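Local structure of methyltransferase 1 (2I2X) at residues A28-E33 / I118-R123; Y38-I43 / A80-T85. The protein transfers the methyl group of methanol to the cob(I)amide carried by its partner protein MtaC, a zinc-dependent step in methanogenesis from methanol. All coordinates share one frame; numbering follows the deposited sequence.

Interaction 1: residues A28-E33 / I118-R123; sequences AGLDLE and IKCALR
Gly29 brings its CA to within 4.2 Å of the Ala121 CB at the tight end of a hairpin whose arms are tied by backbone bonds between Ala28 and Leu32. Its phi is positive, and a beta carbon here would run into Cys120 O and Ala121 CB. Leu30, centre of an inverse gamma turn, makes a single antiparallel bridge with Cys120. Leu30 N donates to Cys120 O at 2.9 Å, whereas the return bond from Cys120 N to Leu30 O is weak. Because CG lies beside the backbone N (chi1 -60°), the Leu30 CD1 methyl can reach the Cys120 SG, 3.8 Å away. Asp31 and Lys119 come next, their side chains crossing at a slant. The bent lysine lays its CG 3.5 Å from Asp31 O and ends in a weak, long salt bridge, Lys119 NZ to Asp31 OD2 at 3.5 Å. Leu32 spreads its two methyls along one face of the strand, over the alternate residues Lys119 and Ala121: CD1 meets Lys119 CB at 3.7 Å, and CD2 meets Ala121 CB at 3.6 Å. The hairpin thus lies against the N-terminal half of strand 119-126, where the TIM barrel strands begin. Leu32 packs on Ala80 and Ile82 of strand 80-86, Leu30 and Asp31 touch His113 of helix 95-116, and Cys120 touches Met70 of helix 55-76.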
ATOM      1  N   ALA A  28      20.743   1.096  19.982  1.00 11.45           N
ATOM      2  CA  ALA A  28      19.763   0.074  20.423  1.00 11.27           C
ATOM      3  C   ALA A  28      19.701  -1.156  19.509  1.00 11.10           C
ATOM      4  O   ALA A  28      20.121  -1.114  18.370  1.00 11.94           O
ATOM      5  CB  ALA A  28      18.367   0.676  20.558  1.00 10.79           C
ATOM      6  N   GLY A  29      19.155  -2.243  20.029  1.00 11.36           N
ATOM      7  CA  GLY A  29      18.941  -3.461  19.276  1.00 11.41           C
ATOM      8  C   GLY A  29      20.200  -4.040  18.684  1.00 11.84           C
ATOM      9  O   GLY A  29      21.273  -4.003  19.297  1.00 11.31           O
ATOM     10  N   LEU A  30      20.065  -4.554  17.468  1.00 12.30           N
ATOM     11  CA  LEU A  30      21.143  -5.265  16.828  1.00 13.02           C
ATOM     12  C   LEU A  30      21.932  -4.323  15.954  1.00 13.52           C
ATOM     13  O   LEU A  30      21.650  -4.181  14.755  1.00 14.42           O
ATOM     14  CB  LEU A  30      20.591  -6.449  16.056  1.00 12.90           C
ATOM     15  CG  LEU A  30      19.839  -7.469  16.935  1.00 13.75           C
ATOM     16  CD1 LEU A  30      19.025  -8.443  16.105  1.00 11.52           C
ATOM     17  CD2 LEU A  30      20.818  -8.226  17.855  1.00 13.34           C
ATOM     18  N   ASP A  31      22.894  -3.638  16.570  1.00 13.61           N
ATOM     19  CA  ASP A  31      23.827  -2.793  15.830  1.00 14.27           C
ATOM     20  C   ASP A  31      23.138  -1.582  15.138  1.00 13.05           C
ATOM     21  O   ASP A  31      23.663  -1.004  14.190  1.00 12.74           O
ATOM     22  CB  ASP A  31      24.604  -3.672  14.838  1.00 15.18           C
ATOM     23  CG  ASP A  31      25.802  -2.983  14.269  1.00 19.99           C
ATOM     24  OD1 ASP A  31      26.504  -2.292  15.046  1.00 24.77           O
ATOM     25  OD2 ASP A  31      26.053  -3.137  13.039  1.00 24.91           O
ATOM     26  N   LEU A  32      21.969  -1.195  15.641  1.00 12.23           N
ATOM     27  CA  LEU A  32      21.217  -0.056  15.089  1.00 11.73           C
ATOM     28  C   LEU A  32      21.524   1.282  15.792  1.00 12.43           C
ATOM     29  O   LEU A  32      21.765   1.333  17.015  1.00 13.01           O
ATOM     30  CB  LEU A  32      19.704  -0.307  15.137  1.00 10.51           C
ATOM     31  CG  LEU A  32      18.893   0.638  14.229  1.00  8.96           C
ATOM     32  CD1 LEU A  32      19.126   0.328  12.744  1.00  6.13           C
ATOM     33  CD2 LEU A  32      17.389   0.667  14.559  1.00  6.34           C
ATOM     34  N   GLU A  33      21.503   2.367  15.027  1.00 12.12           N
ATOM     35  CA  GLU A  33      21.638   3.684  15.622  1.00 12.37           C
ATOM     36  C   GLU A  33      20.658   4.654  15.010  1.00 11.77           C
ATOM     37  O   GLU A  33      20.422   4.646  13.792  1.00 11.31           O
ATOM     38  CB  GLU A  33      23.060   4.196  15.516  1.00 13.13           C
ATOM     39  CG  GLU A  33      24.097   3.379  16.326  1.00 15.51           C
ATOM     40  CD  GLU A  33      25.494   3.949  16.177  1.00 20.40           C
ATOM     41  OE1 GLU A  33      25.646   4.878  15.361  1.00 20.98           O
ATOM     42  OE2 GLU A  33      26.437   3.488  16.873  1.00 23.93           O
ATOM     43  N   ILE A 118      22.178  -7.258   8.553  1.00  8.89           N
ATOM     44  CA  ILE A 118      21.208  -6.190   8.524  1.00  8.23           C
ATOM     45  C   ILE A 118      20.964  -5.684   9.963  1.00  8.67           C
ATOM     46  O   ILE A 118      20.795  -6.478  10.881  1.00  7.82           O
ATOM     47  CB  ILE A 118      19.865  -6.669   7.885  1.00  8.35           C
ATOM     48  CG1 ILE A 118      18.832  -5.539   7.865  1.00  6.83           C
ATOM     49  CG2 ILE A 118      19.315  -7.936   8.586  1.00  7.77           C
ATOM     50  CD1 ILE A 118      17.593  -5.866   7.066  1.00  4.31           C
ATOM     51  N   LYS A 119      20.987  -4.363  10.144  1.00  8.74           N
ATOM     52  CA  LYS A 119      20.737  -3.736  11.428  1.00  9.18           C
ATOM     53  C   LYS A 119      19.241  -3.644  11.657  1.00  8.83           C
ATOM     54  O   LYS A 119      18.483  -3.265  10.758  1.00  9.99           O
ATOM     55  CB  LYS A 119      21.325  -2.333  11.424  1.00  9.58           C
ATOM     56  CG  LYS A 119      22.792  -2.255  11.023  1.00 11.62           C
ATOM     57  CD  LYS A 119      23.027  -0.905  10.370  1.00 15.94           C
ATOM     58  CE  LYS A 119      24.299  -0.273  10.806  1.00 18.29           C
ATOM     59  NZ  LYS A 119      25.488  -0.995  10.362  1.00 22.13           N
ATOM     60  N   CYS A 120      18.799  -3.995  12.845  1.00  8.12           N
ATOM     61  CA  CYS A 120      17.384  -3.864  13.179  1.00  7.49           C
ATOM     62  C   CYS A 120      17.129  -3.712  14.681  1.00  7.11           C
ATOM     63  O   CYS A 120      18.003  -4.004  15.506  1.00  7.81           O
ATOM     64  CB  CYS A 120      16.646  -5.077  12.661  1.00  7.13           C
ATOM     65  SG  CYS A 120      17.460  -6.563  13.172  1.00  7.38           S
ATOM     66  N   ALA A 121      15.938  -3.239  15.034  1.00  6.39           N
ATOM     67  CA  ALA A 121      15.555  -3.055  16.437  1.00  5.92           C
ATOM     68  C   ALA A 121      14.076  -3.317  16.521  1.00  6.18           C
ATOM     69  O   ALA A 121      13.361  -3.185  15.535  1.00  7.12           O
ATOM     70  CB  ALA A 121      15.905  -1.628  16.950  1.00  5.47           C
ATOM     71  N   LEU A 122      13.624  -3.751  17.681  1.00  6.52           N
ATOM     72  CA  LEU A 122      12.237  -4.073  17.862  1.00  7.52           C
ATOM     73  C   LEU A 122      11.553  -3.104  18.851  1.00  8.21           C
ATOM     74  O   LEU A 122      12.001  -2.903  19.961  1.00  9.32           O
ATOM     75  CB  LEU A 122      12.108  -5.531  18.308  1.00  7.22           C
ATOM     76  CG  LEU A 122      10.695  -5.998  18.667  1.00  7.01           C
ATOM     77  CD1 LEU A 122       9.786  -5.941  17.449  1.00  3.89           C
ATOM     78  CD2 LEU A 122      10.703  -7.376  19.308  1.00  5.46           C
ATOM     79  N   ARG A 123      10.460  -2.507  18.430  1.00  8.69           N
ATOM     80  CA  ARG A 123       9.733  -1.621  19.285  1.00  9.16           C
ATOM     81  C   ARG A 123       8.423  -2.275  19.621  1.00  9.91           C
ATOM     82  O   ARG A 123       7.712  -2.739  18.716  1.00 10.14           O
ATOM     83  CB  ARG A 123       9.464  -0.338  18.561  1.00  8.97           C
ATOM     84  CG  ARG A 123       8.557   0.614  19.297  1.00  9.14           C
ATOM     85  CD  ARG A 123       8.357   1.772  18.359  1.00  9.19           C
ATOM     86  NE  ARG A 123       8.382   3.016  19.054  1.00  9.06           N
ATOM     87  CZ  ARG A 123       8.957   4.118  18.614  1.00 10.10           C
ATOM     88  NH1 ARG A 123       9.579   4.174  17.448  1.00  7.95           N
ATOM     89  NH2 ARG A 123       8.893   5.190  19.381  1.00 13.76           N
TER

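Interaction 2: residues Y38-I43 / A80-T85; sequences YTIPEI and AIILET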
ATOM      1  N   TYR A  38      21.538   8.581   9.471  1.00  5.63           N
ATOM      2  CA  TYR A  38      20.706   7.868   8.493  1.00  6.53           C
ATOM      3  C   TYR A  38      19.262   7.654   8.971  1.00  6.49           C
ATOM      4  O   TYR A  38      19.046   7.312  10.134  1.00  6.74           O
ATOM      5  CB  TYR A  38      21.324   6.526   8.061  1.00  5.75           C
ATOM      6  CG  TYR A  38      21.552   5.506   9.156  1.00  4.29           C
ATOM      7  CD1 TYR A  38      22.767   5.438   9.843  1.00  2.13           C
ATOM      8  CD2 TYR A  38      20.559   4.598   9.486  1.00  3.20           C
ATOM      9  CE1 TYR A  38      22.980   4.475  10.843  1.00  2.00           C
ATOM     10  CE2 TYR A  38      20.755   3.625  10.477  1.00  4.00           C
ATOM     11  CZ  TYR A  38      21.968   3.564  11.152  1.00  4.80           C
ATOM     12  OH  TYR A  38      22.145   2.555  12.097  1.00  4.75           O
ATOM     13  N   THR A  39      18.301   7.836   8.064  1.00  5.76           N
ATOM     14  CA  THR A  39      16.905   7.557   8.373  1.00  5.84           C
ATOM     15  C   THR A  39      16.659   6.051   8.349  1.00  6.62           C
ATOM     16  O   THR A  39      17.350   5.318   7.640  1.00  7.10           O
ATOM     17  CB  THR A  39      15.960   8.250   7.381  1.00  5.94           C
ATOM     18  OG1 THR A  39      16.267   7.817   6.043  1.00  5.58           O
ATOM     19  CG2 THR A  39      16.089   9.783   7.477  1.00  2.18           C
ATOM     20  N   ILE A  40      15.687   5.586   9.127  1.00  7.18           N
ATOM     21  CA  ILE A  40      15.393   4.152   9.214  1.00  6.97           C
ATOM     22  C   ILE A  40      13.906   3.888   9.016  1.00  7.48           C
ATOM     23  O   ILE A  40      13.074   4.554   9.650  1.00  8.01           O
ATOM     24  CB  ILE A  40      15.760   3.575  10.577  1.00  6.72           C
ATOM     25  CG1 ILE A  40      17.235   3.795  10.898  1.00  5.67           C
ATOM     26  CG2 ILE A  40      15.475   2.101  10.616  1.00  5.30           C
ATOM     27  CD1 ILE A  40      17.465   3.949  12.390  1.00  5.68           C
ATOM     28  N   PRO A  41      13.558   2.909   8.144  1.00  7.09           N
ATOM     29  CA  PRO A  41      12.131   2.590   8.036  1.00  6.34           C
ATOM     30  C   PRO A  41      11.646   1.847   9.271  1.00  5.90           C
ATOM     31  O   PRO A  41      12.378   1.042   9.841  1.00  5.48           O
ATOM     32  CB  PRO A  41      12.063   1.698   6.784  1.00  5.82           C
ATOM     33  CG  PRO A  41      13.428   1.056   6.702  1.00  4.99           C
ATOM     34  CD  PRO A  41      14.394   2.074   7.256  1.00  6.30           C
ATOM     35  N   GLU A  42      10.406   2.119   9.667  1.00  6.51           N
ATOM     36  CA  GLU A  42       9.776   1.483  10.828  1.00  6.81           C
ATOM     37  C   GLU A  42       8.432   0.922  10.367  1.00  7.20           C
ATOM     38  O   GLU A  42       7.490   1.677  10.084  1.00  7.70           O
ATOM     39  CB  GLU A  42       9.595   2.490  11.983  1.00  5.73           C
ATOM     40  CG  GLU A  42       8.884   1.934  13.270  1.00  8.15           C
ATOM     41  CD  GLU A  42       9.237   2.699  14.613  1.00 12.68           C
ATOM     42  OE1 GLU A  42       9.547   3.928  14.620  1.00 11.96           O
ATOM     43  OE2 GLU A  42       9.227   2.049  15.681  1.00 12.48           O
ATOM     44  N   ILE A  43       8.334  -0.396  10.287  1.00  7.40           N
ATOM     45  CA  ILE A  43       7.117  -1.005   9.760  1.00  8.49           C
ATOM     46  C   ILE A  43       6.143  -1.396  10.888  1.00  9.41           C
ATOM     47  O   ILE A  43       6.548  -1.947  11.922  1.00  8.92           O
ATOM     48  CB  ILE A  43       7.436  -2.208   8.808  1.00  8.06           C
ATOM     49  CG1 ILE A  43       6.162  -2.782   8.172  1.00  7.31           C
ATOM     50  CG2 ILE A  43       8.257  -3.282   9.553  1.00  7.07           C
ATOM     51  CD1 ILE A  43       5.525  -1.927   7.049  1.00  5.06           C
ATOM     52  N   ALA A  80      18.897  -1.463   6.930  1.00  5.41           N
ATOM     53  CA  ALA A  80      18.337  -1.304   8.296  1.00  5.55           C
ATOM     54  C   ALA A  80      16.809  -1.296   8.356  1.00  5.77           C
ATOM     55  O   ALA A  80      16.115  -0.943   7.395  1.00  5.76           O
ATOM     56  CB  ALA A  80      18.894  -0.050   8.975  1.00  4.60           C
ATOM     57  N   ILE A  81      16.274  -1.703   9.493  1.00  5.69           N
ATOM     58  CA  ILE A  81      14.846  -1.722   9.621  1.00  5.63           C
ATOM     59  C   ILE A  81      14.429  -1.818  11.087  1.00  5.76           C
ATOM     60  O   ILE A  81      15.092  -2.499  11.867  1.00  5.97           O
ATOM     61  CB  ILE A  81      14.251  -2.863   8.749  1.00  5.67           C
ATOM     62  CG1 ILE A  81      12.751  -2.626   8.466  1.00  6.96           C
ATOM     63  CG2 ILE A  81      14.616  -4.228   9.264  1.00  3.48           C
ATOM     64  CD1 ILE A  81      11.898  -3.264   9.410  1.00 11.38           C
ATOM     65  N   ILE A  82      13.336  -1.151  11.453  1.00  5.05           N
ATOM     66  CA  ILE A  82      12.768  -1.312  12.797  1.00  5.22           C
ATOM     67  C   ILE A  82      11.379  -1.922  12.642  1.00  5.59           C
ATOM     68  O   ILE A  82      10.610  -1.471  11.777  1.00  5.92           O
ATOM     69  CB  ILE A  82      12.608   0.045  13.499  1.00  4.95           C
ATOM     70  CG1 ILE A  82      13.980   0.637  13.826  1.00  4.37           C
ATOM     71  CG2 ILE A  82      11.753  -0.101  14.742  1.00  5.14           C
ATOM     72  CD1 ILE A  82      13.966   2.152  14.136  1.00  2.45           C
ATOM     73  N   LEU A  83      11.059  -2.938  13.446  1.00  5.15           N
ATOM     74  CA  LEU A  83       9.685  -3.454  13.504  1.00  5.06           C
ATOM     75  C   LEU A  83       8.969  -2.882  14.735  1.00  5.56           C
ATOM     76  O   LEU A  83       9.508  -2.900  15.859  1.00  4.91           O
ATOM     77  CB  LEU A  83       9.673  -4.991  13.528  1.00  5.01           C
ATOM     78  CG  LEU A  83      10.116  -5.760  12.250  1.00  6.34           C
ATOM     79  CD1 LEU A  83      11.671  -5.940  12.056  1.00  2.08           C
ATOM     80  CD2 LEU A  83       9.398  -7.122  12.161  1.00  3.55           C
ATOM     81  N   GLU A  84       7.774  -2.343  14.533  1.00  6.22           N
ATOM     82  CA  GLU A  84       6.996  -1.906  15.655  1.00  7.52           C
ATOM     83  C   GLU A  84       5.739  -2.761  15.831  1.00  8.47           C
ATOM     84  O   GLU A  84       4.860  -2.782  14.950  1.00  9.12           O
ATOM     85  CB  GLU A  84       6.628  -0.415  15.579  1.00  7.53           C
ATOM     86  CG  GLU A  84       5.690  -0.017  16.759  1.00  8.50           C
ATOM     87  CD  GLU A  84       5.145   1.384  16.719  1.00 11.43           C
ATOM     88  OE1 GLU A  84       5.351   2.111  15.719  1.00 13.13           O
ATOM     89  OE2 GLU A  84       4.483   1.765  17.709  1.00 12.87           O
ATOM     90  N   THR A  85       5.642  -3.416  16.986  1.00  8.56           N
ATOM     91  CA  THR A  85       4.450  -4.166  17.370  1.00  9.79           C
ATOM     92  C   THR A  85       3.588  -3.365  18.339  1.00 10.14           C
ATOM     93  O   THR A  85       3.960  -3.179  19.502  1.00 10.18           O
ATOM     94  CB  THR A  85       4.823  -5.523  18.032  1.00  9.77           C
ATOM     95  OG1 THR A  85       5.753  -6.224  17.189  1.00 12.76           O
ATOM     96  CG2 THR A  85       3.609  -6.392  18.238  1.00  8.99           C
TER
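Ile40 and Ile82 meet at about a right angle inside the barrel, the CG2 methyl of Ile40 resting 3.8 Å from the Ile82 CD1. Further along the same face, Glu42 runs obliquely over the other branch of Ile82: with CG anti to the backbone N (chi1 178°) and the chain extended beyond it, its OE2 arrives 3.4 Å from Ile82 CG2. That oxygen also sits beside the Glu84 side chain, 3.9 Å from Glu84 OE1, the two carboxylate planes turned 48° from each other. The salt bridges of Glu42 OE2 to Arg123 and of Glu84 OE2 to Lys267 probably offset the like charges; hydrogen bonds of Glu42 OE1 with Thr285, Glu84 OE2 with Thr125 and Glu84 OE1 with Asn44 add to the hold. Cutting Glu42 back to an alanine is likely to uncover Ile82 CG2 and leave the buried guanidinium of Arg123 without this carboxylate. Glu84 lies close to the zinc ligand Glu164, putting this end of the face next to the metal site.

The outward face is apolar. Pro41 and Ile81 cross nearly perpendicularly, Ile43 turns its CG2 to the Ile81 CD1 at 3.6 Å, and Leu83 CG flanks the same methyl at 4.1 Å from Ile43 CG2. Between the faces the parallel backbones pair Glu42 with Ile82 and Ile43 with Leu83. Three bonds of similar length hold them: Ile82 N to Pro41 O, Ile43 N to Ile82 O and Glu84 N to Ile43 O. The strands belong to one beta-alpha-beta unit, whose helix 55-76 covers Pro41 and Ile81 through Met73. Helix 325-345 also packs on Pro41, strand 309-311 adjoins strand 40-43 on its other edge, and strand 119-126 continues the barrel beyond strand 80-86.

The centres of the two interactions lie about 8 Å apart in the same part of the TIM barrel, both reaching its parallel sheet, interaction 1 through strand 119-126 alone. Along the chain the order is 28-33, 38-43, 80-85, 118-123, so both segments of interaction 2 fall between those of interaction 1. Strand 80-86 sits between strands 40-43 and 119-126 and joins the contacts: Arg123 N to Leu83 O and Arg123 O to Thr85 N, both 2.8 Å, are probable hydrogen bonds. Interaction 2 pairs neighbouring barrel strands and reaches toward the metal site, whereas interaction 1 sets the hairpin just ahead of strand 40-43 against the barrel where its strands begin, away from that site.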